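Local coordinates for protein ribonucleoside-diphosphate reductase small chain 2 (Saccharomyces cerevisiae, PDB 1JK0) that serves as a small chain of ribonucleotide reductase, needed for folding of its partner small subunit and assembly with the large subunits in deoxyribonucleotide synthesis, at residues Q190-F198 with L209-R220; P240-V251 with L285-Y295. All coordinates share one frame; numbering follows the deposited sequence.

Interaction 1: residues Q190-F198 with L209-R220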
# COMPACT_ATOMS: atom_id res chain seq x y z
N GLN B 190 21.92 -4.57 12.39
CA GLN B 190 21.81 -6.02 12.49
C GLN B 190 22.77 -6.89 11.67
O GLN B 190 22.53 -8.08 11.50
CB GLN B 190 20.38 -6.43 12.20
CG GLN B 190 19.41 -5.83 13.18
CD GLN B 190 17.99 -6.17 12.84
OE1 GLN B 190 17.49 -5.77 11.79
NE2 GLN B 190 17.33 -6.93 13.71
N ALA B 191 23.87 -6.31 11.18
CA ALA B 191 24.84 -7.07 10.41
C ALA B 191 25.35 -8.22 11.27
O ALA B 191 25.63 -9.32 10.76
CB ALA B 191 26.00 -6.18 9.98
N GLY B 192 25.46 -7.96 12.57
CA GLY B 192 25.91 -8.98 13.49
C GLY B 192 25.01 -10.20 13.44
O GLY B 192 25.48 -11.32 13.32
N ASN B 193 23.70 -9.96 13.51
CA ASN B 193 22.70 -11.03 13.47
C ASN B 193 22.98 -11.99 12.32
O ASN B 193 23.32 -13.16 12.53
CB ASN B 193 21.29 -10.45 13.29
CG ASN B 193 20.92 -9.46 14.39
OD1 ASN B 193 21.68 -8.54 14.71
ND2 ASN B 193 19.72 -9.63 14.96
N TYR B 194 22.83 -11.50 11.09
CA TYR B 194 23.04 -12.31 9.90
C TYR B 194 24.41 -12.98 9.93
O TYR B 194 24.53 -14.17 9.62
CB TYR B 194 22.92 -11.44 8.65
CG TYR B 194 21.76 -10.48 8.68
CD1 TYR B 194 21.96 -9.11 8.50
CD2 TYR B 194 20.46 -10.93 8.91
CE1 TYR B 194 20.90 -8.21 8.54
CE2 TYR B 194 19.38 -10.03 8.95
CZ TYR B 194 19.62 -8.68 8.76
OH TYR B 194 18.58 -7.78 8.80
N ALA B 195 25.43 -12.22 10.30
CA ALA B 195 26.78 -12.75 10.38
C ALA B 195 26.79 -14.01 11.24
O ALA B 195 27.46 -15.00 10.93
CB ALA B 195 27.71 -11.70 10.96
N SER B 196 26.02 -13.97 12.33
CA SER B 196 25.93 -15.10 13.26
C SER B 196 25.23 -16.29 12.65
O SER B 196 25.80 -17.38 12.58
CB SER B 196 25.18 -14.69 14.52
OG SER B 196 25.80 -13.57 15.14
N MET B 197 23.99 -16.07 12.22
CA MET B 197 23.19 -17.13 11.62
C MET B 197 23.83 -17.72 10.38
O MET B 197 23.60 -18.88 10.06
CB MET B 197 21.79 -16.61 11.30
CG MET B 197 20.96 -16.30 12.54
SD MET B 197 20.89 -17.68 13.69
CE MET B 197 21.86 -17.02 15.06
N PHE B 198 24.62 -16.94 9.67
CA PHE B 198 25.29 -17.48 8.49
C PHE B 198 26.25 -18.55 9.00
O PHE B 198 26.53 -19.54 8.31
CB PHE B 198 26.03 -16.38 7.72
CG PHE B 198 25.28 -15.87 6.50
CD1 PHE B 198 24.80 -14.56 6.45
CD2 PHE B 198 25.06 -16.70 5.41
CE1 PHE B 198 24.11 -14.10 5.33
CE2 PHE B 198 24.37 -16.24 4.28
CZ PHE B 198 23.90 -14.94 4.24
N LEU B 209 16.15 -21.89 8.61
CA LEU B 209 16.65 -20.62 9.11
C LEU B 209 17.70 -20.09 8.15
O LEU B 209 17.94 -18.89 8.07
CB LEU B 209 17.26 -20.80 10.50
CG LEU B 209 17.97 -19.57 11.07
CD1 LEU B 209 16.97 -18.45 11.31
CD2 LEU B 209 18.67 -19.95 12.37
N ALA B 210 18.33 -21.01 7.42
CA ALA B 210 19.37 -20.66 6.46
C ALA B 210 18.81 -19.90 5.26
O ALA B 210 19.33 -18.84 4.91
CB ALA B 210 20.08 -21.92 6.00
N MET B 211 17.76 -20.42 4.63
CA MET B 211 17.15 -19.76 3.47
C MET B 211 16.52 -18.44 3.91
O MET B 211 16.68 -17.41 3.24
CB MET B 211 16.08 -20.64 2.83
CG MET B 211 15.55 -20.12 1.49
SD MET B 211 14.03 -20.96 0.94
CE MET B 211 14.68 -22.34 -0.03
N ALA B 212 15.80 -18.48 5.02
CA ALA B 212 15.16 -17.29 5.56
C ALA B 212 16.21 -16.22 5.82
O ALA B 212 15.97 -15.05 5.55
CB ALA B 212 14.42 -17.62 6.85
N ASN B 213 17.36 -16.62 6.34
CA ASN B 213 18.41 -15.66 6.62
C ASN B 213 19.06 -15.18 5.33
O ASN B 213 19.26 -13.99 5.14
CB ASN B 213 19.48 -16.27 7.53
CG ASN B 213 20.48 -15.23 8.02
OD1 ASN B 213 20.15 -14.39 8.86
ND2 ASN B 213 21.70 -15.28 7.50
N ARG B 214 19.39 -16.11 4.44
CA ARG B 214 20.00 -15.72 3.17
C ARG B 214 19.17 -14.60 2.51
O ARG B 214 19.72 -13.60 2.03
CB ARG B 214 20.10 -16.93 2.24
CG ARG B 214 21.08 -16.79 1.08
CD ARG B 214 21.24 -18.11 0.27
NE ARG B 214 21.55 -19.26 1.12
CZ ARG B 214 20.66 -20.15 1.56
NH1 ARG B 214 19.38 -20.04 1.21
NH2 ARG B 214 21.02 -21.14 2.37
N ASN B 215 17.85 -14.77 2.51
CA ASN B 215 16.92 -13.82 1.90
C ASN B 215 16.85 -12.44 2.54
O ASN B 215 17.01 -11.42 1.88
CB ASN B 215 15.50 -14.37 1.90
CG ASN B 215 15.34 -15.56 1.01
OD1 ASN B 215 16.07 -15.72 0.03
ND2 ASN B 215 14.37 -16.40 1.32
N ILE B 216 16.55 -12.43 3.83
CA ILE B 216 16.42 -11.19 4.57
C ILE B 216 17.69 -10.37 4.38
O ILE B 216 17.64 -9.16 4.13
CB ILE B 216 16.16 -11.49 6.08
CG1 ILE B 216 14.83 -12.26 6.21
CG2 ILE B 216 16.10 -10.20 6.89
CD1 ILE B 216 14.46 -12.66 7.63
N CYS B 217 18.83 -11.04 4.46
CA CYS B 217 20.10 -10.36 4.30
C CYS B 217 20.19 -9.80 2.91
O CYS B 217 20.66 -8.69 2.71
CB CYS B 217 21.25 -11.34 4.55
SG CYS B 217 22.80 -10.53 4.97
N ARG B 218 19.73 -10.56 1.92
CA ARG B 218 19.78 -10.06 0.55
C ARG B 218 18.90 -8.80 0.37
O ARG B 218 19.33 -7.80 -0.20
CB ARG B 218 19.34 -11.15 -0.43
CG ARG B 218 19.51 -10.76 -1.90
CD ARG B 218 18.53 -11.51 -2.78
NE ARG B 218 17.19 -11.38 -2.22
CZ ARG B 218 16.42 -12.41 -1.89
NH1 ARG B 218 16.85 -13.65 -2.08
NH2 ARG B 218 15.23 -12.19 -1.34
N ASP B 219 17.67 -8.87 0.89
CA ASP B 219 16.73 -7.76 0.79
C ASP B 219 17.17 -6.58 1.64
O ASP B 219 17.02 -5.41 1.23
CB ASP B 219 15.34 -8.20 1.23
CG ASP B 219 14.83 -9.42 0.48
OD1 ASP B 219 15.41 -9.73 -0.60
OD2 ASP B 219 13.86 -10.05 0.95
N ARG B 220 17.69 -6.86 2.82
CA ARG B 220 18.13 -5.79 3.71
C ARG B 220 19.27 -5.06 3.01
O ARG B 220 19.40 -3.84 3.11
CB ARG B 220 18.56 -6.36 5.06
CG ARG B 220 17.39 -6.82 5.95
CD ARG B 220 16.58 -5.63 6.42
NE ARG B 220 15.33 -5.99 7.10
CZ ARG B 220 15.23 -6.73 8.19
NH1 ARG B 220 14.04 -6.98 8.72
NH2 ARG B 220 16.31 -7.25 8.76
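The first torsions of Tyr194 and Asn213 bring their flat groups together: Tyr194 CG stands beside its backbone N, anti to the carbonyl carbon (chi1 -43°), while the amide of Asn213 is carried anti to the backbone N (chi1 -171°), out between the two helices. There the amide is shared. OD1 comes to the edge of the Tyr194 ring, 3.5 Å from CD2, and also touches Met197 CB. ND2 lies over one face of Phe198, toward the rim and 3.4 Å from CD1, with the amide standing steeply to that ring. Asparagine suits a place that needs a short, flat group with two unlike ends. An alanine here would take the amide from the Tyr194 edge and the Phe198 face and is likely to leave both rings freer to shift.

Tyr194 is a knob set among Asn213, Ile216, Cys217 and Arg220. Cys217 SG approaches obliquely, 3.8 Å from Tyr194 CB, and the same sulfur lies at the edge of the Phe198 ring, 3.8 Å from CE1; a small polarisable atom can serve two aromatic neighbours in this way. Ile216 CG2 packs 3.9 Å from Tyr194 CE2. Beyond the ring, the Tyr194 hydroxyl accepts a bent hydrogen bond from Arg220 NH2, modelled too short for its length to be trusted. The stronger polar partner of Arg220 is Glu124, which forms a salt bridge with NE. Farther along, the unbranched, flexible Met197 lies against Leu209.

Helices 191-200 and 207-232 run roughly antiparallel, their local axes 9.9 Å apart at an angle of 147°. Ile216 also packs on Tyr131, the predicted active-site residue of helix 111-138. This knob-into-hole contact is part of the buried helical bundle of the ferritin-like ribonucleotide reductase small-chain fold.

Interaction 2: residues P240-V251 with L285-Y295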
# COMPACT_ATOMS: atom_id res chain seq x y z
N PRO B 240 31.70 15.39 4.33
CA PRO B 240 32.23 14.03 4.43
C PRO B 240 32.48 13.53 5.86
O PRO B 240 32.42 12.32 6.11
CB PRO B 240 33.51 14.10 3.60
CG PRO B 240 33.15 15.09 2.53
CD PRO B 240 32.45 16.18 3.34
N LYS B 241 32.75 14.45 6.78
CA LYS B 241 33.01 14.07 8.17
C LYS B 241 31.74 13.63 8.91
O LYS B 241 31.76 12.64 9.63
CB LYS B 241 33.70 15.22 8.94
CG LYS B 241 35.23 15.08 9.03
CD LYS B 241 35.88 16.20 9.88
CE LYS B 241 35.88 17.57 9.18
NZ LYS B 241 36.88 17.69 8.07
N ILE B 242 30.64 14.37 8.72
CA ILE B 242 29.37 14.02 9.36
C ILE B 242 28.98 12.59 9.01
O ILE B 242 28.49 11.84 9.85
CB ILE B 242 28.24 14.96 8.92
CG1 ILE B 242 28.61 16.41 9.21
CG2 ILE B 242 26.97 14.60 9.67
CD1 ILE B 242 27.57 17.42 8.77
N ILE B 243 29.20 12.20 7.75
CA ILE B 243 28.89 10.86 7.32
C ILE B 243 29.63 9.88 8.22
O ILE B 243 29.02 9.11 8.96
CB ILE B 243 29.34 10.61 5.86
CG1 ILE B 243 28.58 11.55 4.93
CG2 ILE B 243 29.10 9.15 5.48
CD1 ILE B 243 28.95 11.40 3.48
N GLU B 244 30.96 9.94 8.16
CA GLU B 244 31.77 9.07 8.99
C GLU B 244 31.39 9.23 10.47
O GLU B 244 31.66 8.35 11.28
CB GLU B 244 33.25 9.39 8.79
CG GLU B 244 34.19 8.41 9.47
CD GLU B 244 35.64 8.68 9.16
OE1 GLU B 244 36.13 9.79 9.46
OE2 GLU B 244 36.31 7.78 8.62
N LYS B 245 30.75 10.35 10.81
CA LYS B 245 30.34 10.60 12.19
C LYS B 245 29.04 9.86 12.51
O LYS B 245 28.79 9.50 13.67
CB LYS B 245 30.16 12.10 12.45
CG LYS B 245 31.46 12.90 12.60
CD LYS B 245 31.21 14.37 13.00
CE LYS B 245 30.60 14.50 14.40
NZ LYS B 245 30.30 15.90 14.81
N ILE B 246 28.21 9.63 11.49
CA ILE B 246 26.94 8.94 11.67
C ILE B 246 27.13 7.42 11.72
O ILE B 246 26.53 6.74 12.54
CB ILE B 246 25.96 9.29 10.55
CG1 ILE B 246 25.75 10.81 10.53
CG2 ILE B 246 24.63 8.59 10.76
CD1 ILE B 246 24.87 11.30 9.41
N ILE B 247 27.98 6.90 10.84
CA ILE B 247 28.24 5.47 10.79
C ILE B 247 28.92 4.95 12.06
O ILE B 247 28.44 4.00 12.68
CB ILE B 247 29.15 5.11 9.59
CG1 ILE B 247 28.31 5.02 8.32
CG2 ILE B 247 29.87 3.79 9.86
CD1 ILE B 247 27.73 6.34 7.88
N THR B 248 30.03 5.58 12.42
CA THR B 248 30.79 5.19 13.60
C THR B 248 29.84 4.94 14.77
O THR B 248 29.83 3.85 15.34
CB THR B 248 31.81 6.27 13.99
OG1 THR B 248 32.79 6.38 12.95
CG2 THR B 248 32.52 5.90 15.28
N GLU B 249 29.04 5.95 15.11
CA GLU B 249 28.09 5.83 16.21
C GLU B 249 27.26 4.54 16.15
O GLU B 249 27.06 3.88 17.17
CB GLU B 249 27.16 7.04 16.25
CG GLU B 249 27.88 8.37 16.34
CD GLU B 249 26.96 9.51 16.71
OE1 GLU B 249 27.39 10.67 16.62
OE2 GLU B 249 25.80 9.25 17.10
N ALA B 250 26.77 4.19 14.96
CA ALA B 250 25.96 2.99 14.78
C ALA B 250 26.83 1.75 14.91
O ALA B 250 26.36 0.68 15.29
CB ALA B 250 25.28 3.01 13.42
N VAL B 251 28.11 1.89 14.58
CA VAL B 251 29.02 0.77 14.70
C VAL B 251 29.26 0.55 16.19
O VAL B 251 29.46 -0.57 16.63
CB VAL B 251 30.35 1.04 13.96
CG1 VAL B 251 31.30 -0.12 14.15
CG2 VAL B 251 30.08 1.26 12.48
N LEU B 285 29.89 0.46 3.40
CA LEU B 285 28.82 1.44 3.38
C LEU B 285 29.43 2.83 3.35
O LEU B 285 28.90 3.73 2.68
CB LEU B 285 27.93 1.29 4.62
CG LEU B 285 26.74 2.24 4.67
CD1 LEU B 285 25.79 1.89 3.54
CD2 LEU B 285 26.03 2.13 6.00
N LEU B 286 30.53 3.02 4.06
CA LEU B 286 31.20 4.31 4.09
C LEU B 286 31.57 4.68 2.66
O LEU B 286 31.41 5.83 2.24
CB LEU B 286 32.46 4.26 4.96
CG LEU B 286 32.48 5.16 6.21
CD1 LEU B 286 31.87 6.51 5.88
CD2 LEU B 286 31.70 4.50 7.33
N GLN B 287 32.07 3.70 1.93
CA GLN B 287 32.46 3.90 0.54
C GLN B 287 31.19 4.14 -0.25
O GLN B 287 31.18 4.89 -1.22
CB GLN B 287 33.17 2.66 0.02
CG GLN B 287 33.70 2.80 -1.39
CD GLN B 287 34.42 1.54 -1.84
OE1 GLN B 287 35.29 1.02 -1.13
NE2 GLN B 287 34.07 1.05 -3.03
N GLY B 288 30.12 3.48 0.19
CA GLY B 288 28.84 3.60 -0.47
C GLY B 288 28.38 5.03 -0.60
O GLY B 288 27.76 5.39 -1.59
N PHE B 289 28.68 5.86 0.40
CA PHE B 289 28.27 7.26 0.33
C PHE B 289 29.39 8.18 -0.19
O PHE B 289 29.22 9.39 -0.26
CB PHE B 289 27.77 7.73 1.70
CG PHE B 289 26.50 7.05 2.16
CD1 PHE B 289 26.55 5.81 2.78
CD2 PHE B 289 25.27 7.63 1.92
CE1 PHE B 289 25.38 5.15 3.15
CE2 PHE B 289 24.09 6.98 2.28
CZ PHE B 289 24.15 5.74 2.90
N GLY B 290 30.52 7.59 -0.57
CA GLY B 290 31.63 8.40 -1.05
C GLY B 290 32.42 8.97 0.10
O GLY B 290 32.45 10.19 0.32
N ASN B 291 33.06 8.08 0.85
CA ASN B 291 33.88 8.45 2.00
C ASN B 291 35.07 7.51 2.08
O ASN B 291 35.24 6.62 1.24
CB ASN B 291 33.07 8.32 3.30
CG ASN B 291 32.71 9.67 3.89
OD1 ASN B 291 32.10 10.52 3.23
ND2 ASN B 291 33.07 9.87 5.16
N GLU B 292 35.89 7.72 3.10
CA GLU B 292 37.08 6.90 3.29
C GLU B 292 36.79 5.83 4.34
O GLU B 292 36.05 6.07 5.29
CB GLU B 292 38.25 7.76 3.76
CG GLU B 292 38.13 8.30 5.19
CD GLU B 292 37.07 9.38 5.35
OE1 GLU B 292 36.80 9.78 6.51
OE2 GLU B 292 36.52 9.85 4.32
N LYS B 293 37.38 4.66 4.16
CA LYS B 293 37.19 3.56 5.09
C LYS B 293 37.76 3.94 6.44
O LYS B 293 38.98 4.03 6.60
CB LYS B 293 37.89 2.31 4.56
CG LYS B 293 38.07 2.28 3.06
CD LYS B 293 38.42 0.88 2.60
CE LYS B 293 37.27 -0.06 2.89
NZ LYS B 293 36.04 0.34 2.15
N TYR B 294 36.90 4.15 7.43
CA TYR B 294 37.34 4.54 8.76
C TYR B 294 38.11 3.47 9.55
O TYR B 294 38.98 3.80 10.35
CB TYR B 294 36.14 4.98 9.60
CG TYR B 294 36.54 5.41 10.99
CD1 TYR B 294 37.12 6.66 11.20
CD2 TYR B 294 36.35 4.57 12.08
CE1 TYR B 294 37.51 7.06 12.48
CE2 TYR B 294 36.73 4.96 13.36
CZ TYR B 294 37.31 6.21 13.55
OH TYR B 294 37.69 6.61 14.82
N TYR B 295 37.77 2.20 9.34
CA TYR B 295 38.45 1.11 10.05
C TYR B 295 39.50 0.45 9.16
O TYR B 295 39.38 -0.77 8.89
CB TYR B 295 37.42 0.07 10.51
CG TYR B 295 36.25 0.67 11.27
CD1 TYR B 295 35.14 1.18 10.60
CD2 TYR B 295 36.27 0.74 12.66
CE1 TYR B 295 34.07 1.74 11.30
CE2 TYR B 295 35.21 1.30 13.37
CZ TYR B 295 34.11 1.80 12.68
OH TYR B 295 33.08 2.37 13.37
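Glu244 reaches across from helix 240-258 into the chain that follows helix 277-288. Its CB lies 3.7 Å from Asn291 ND2. The chain then runs extended, with CG anti to the backbone N (chi1 -172°), and CG passes 3.8 Å from Tyr294 CD1. At the tip, OE2 comes to the edge of the Tyr294 ring, where the ring hydrogens carry slight positive charge, and the carboxylate lies close to that of Glu292 in the model. The two carboxylates are turned almost at right angles to each other.

Asn291 makes the one hydrogen bond between the segments. Its ND2 gives a nearly straight bond (171°) to Pro240 O, 2.7 Å away, with the acceptor in the amide plane. Proline suits the start of a helix because no N-H is required there, and its carbonyl, met only weakly by Glu244 N, can take an outside donor. Gly290, just before Asn291, has a positive phi, and a CB there would be jammed against the carbonyl O of Phe289; glycine lets the chain leave the helix and turn back along helix 240-258.

Beneath this polar rim, Leu286 runs past Ile243 and Ile247 in the opposite direction, with CD1 3.8 Å from Ile243 CG2 and CD2 against Ile247. Phe289 carries the apolar layer inward, its ring meeting Phe231 edge-to-face. At the other end, Thr248 returns its hydroxyl to Glu244 O (OG1 to O, 2.8 Å), and the same OG1 lies over one face of the Tyr294 ring, while the end of the Tyr295 ring lies against Val251.

Chemically, the contact is an apolar layer with one amide-to-carbonyl hydrogen bond across its edge. The like charges of Glu244 and Glu292 would probably repel, and their modelled closeness is doubtful at this resolution.

Overall arrangement
Both contacts belong to the same small-chain fold, built of helices without strands, and they come in series: interaction 1 joins helices 191-200 and 207-232 and is complete before interaction 2 begins with helix 240-258, the next helix after 207-232. Their centres are 23 Å apart, and their nearest atoms stay about 7 Å from each other. Helix 207-232 links them, since its later part, through Cys228 and Phe231, packs against interaction 2. Helix 277-288 does likewise, its Tyr277 touching Ala191 and Ala195. Interaction 1 is the more central, its centre about 11 Å from that of the chain against 16 Å, and lies near the predicted active-site tyrosine; interaction 2 is partly buried, where the modelled chain ends.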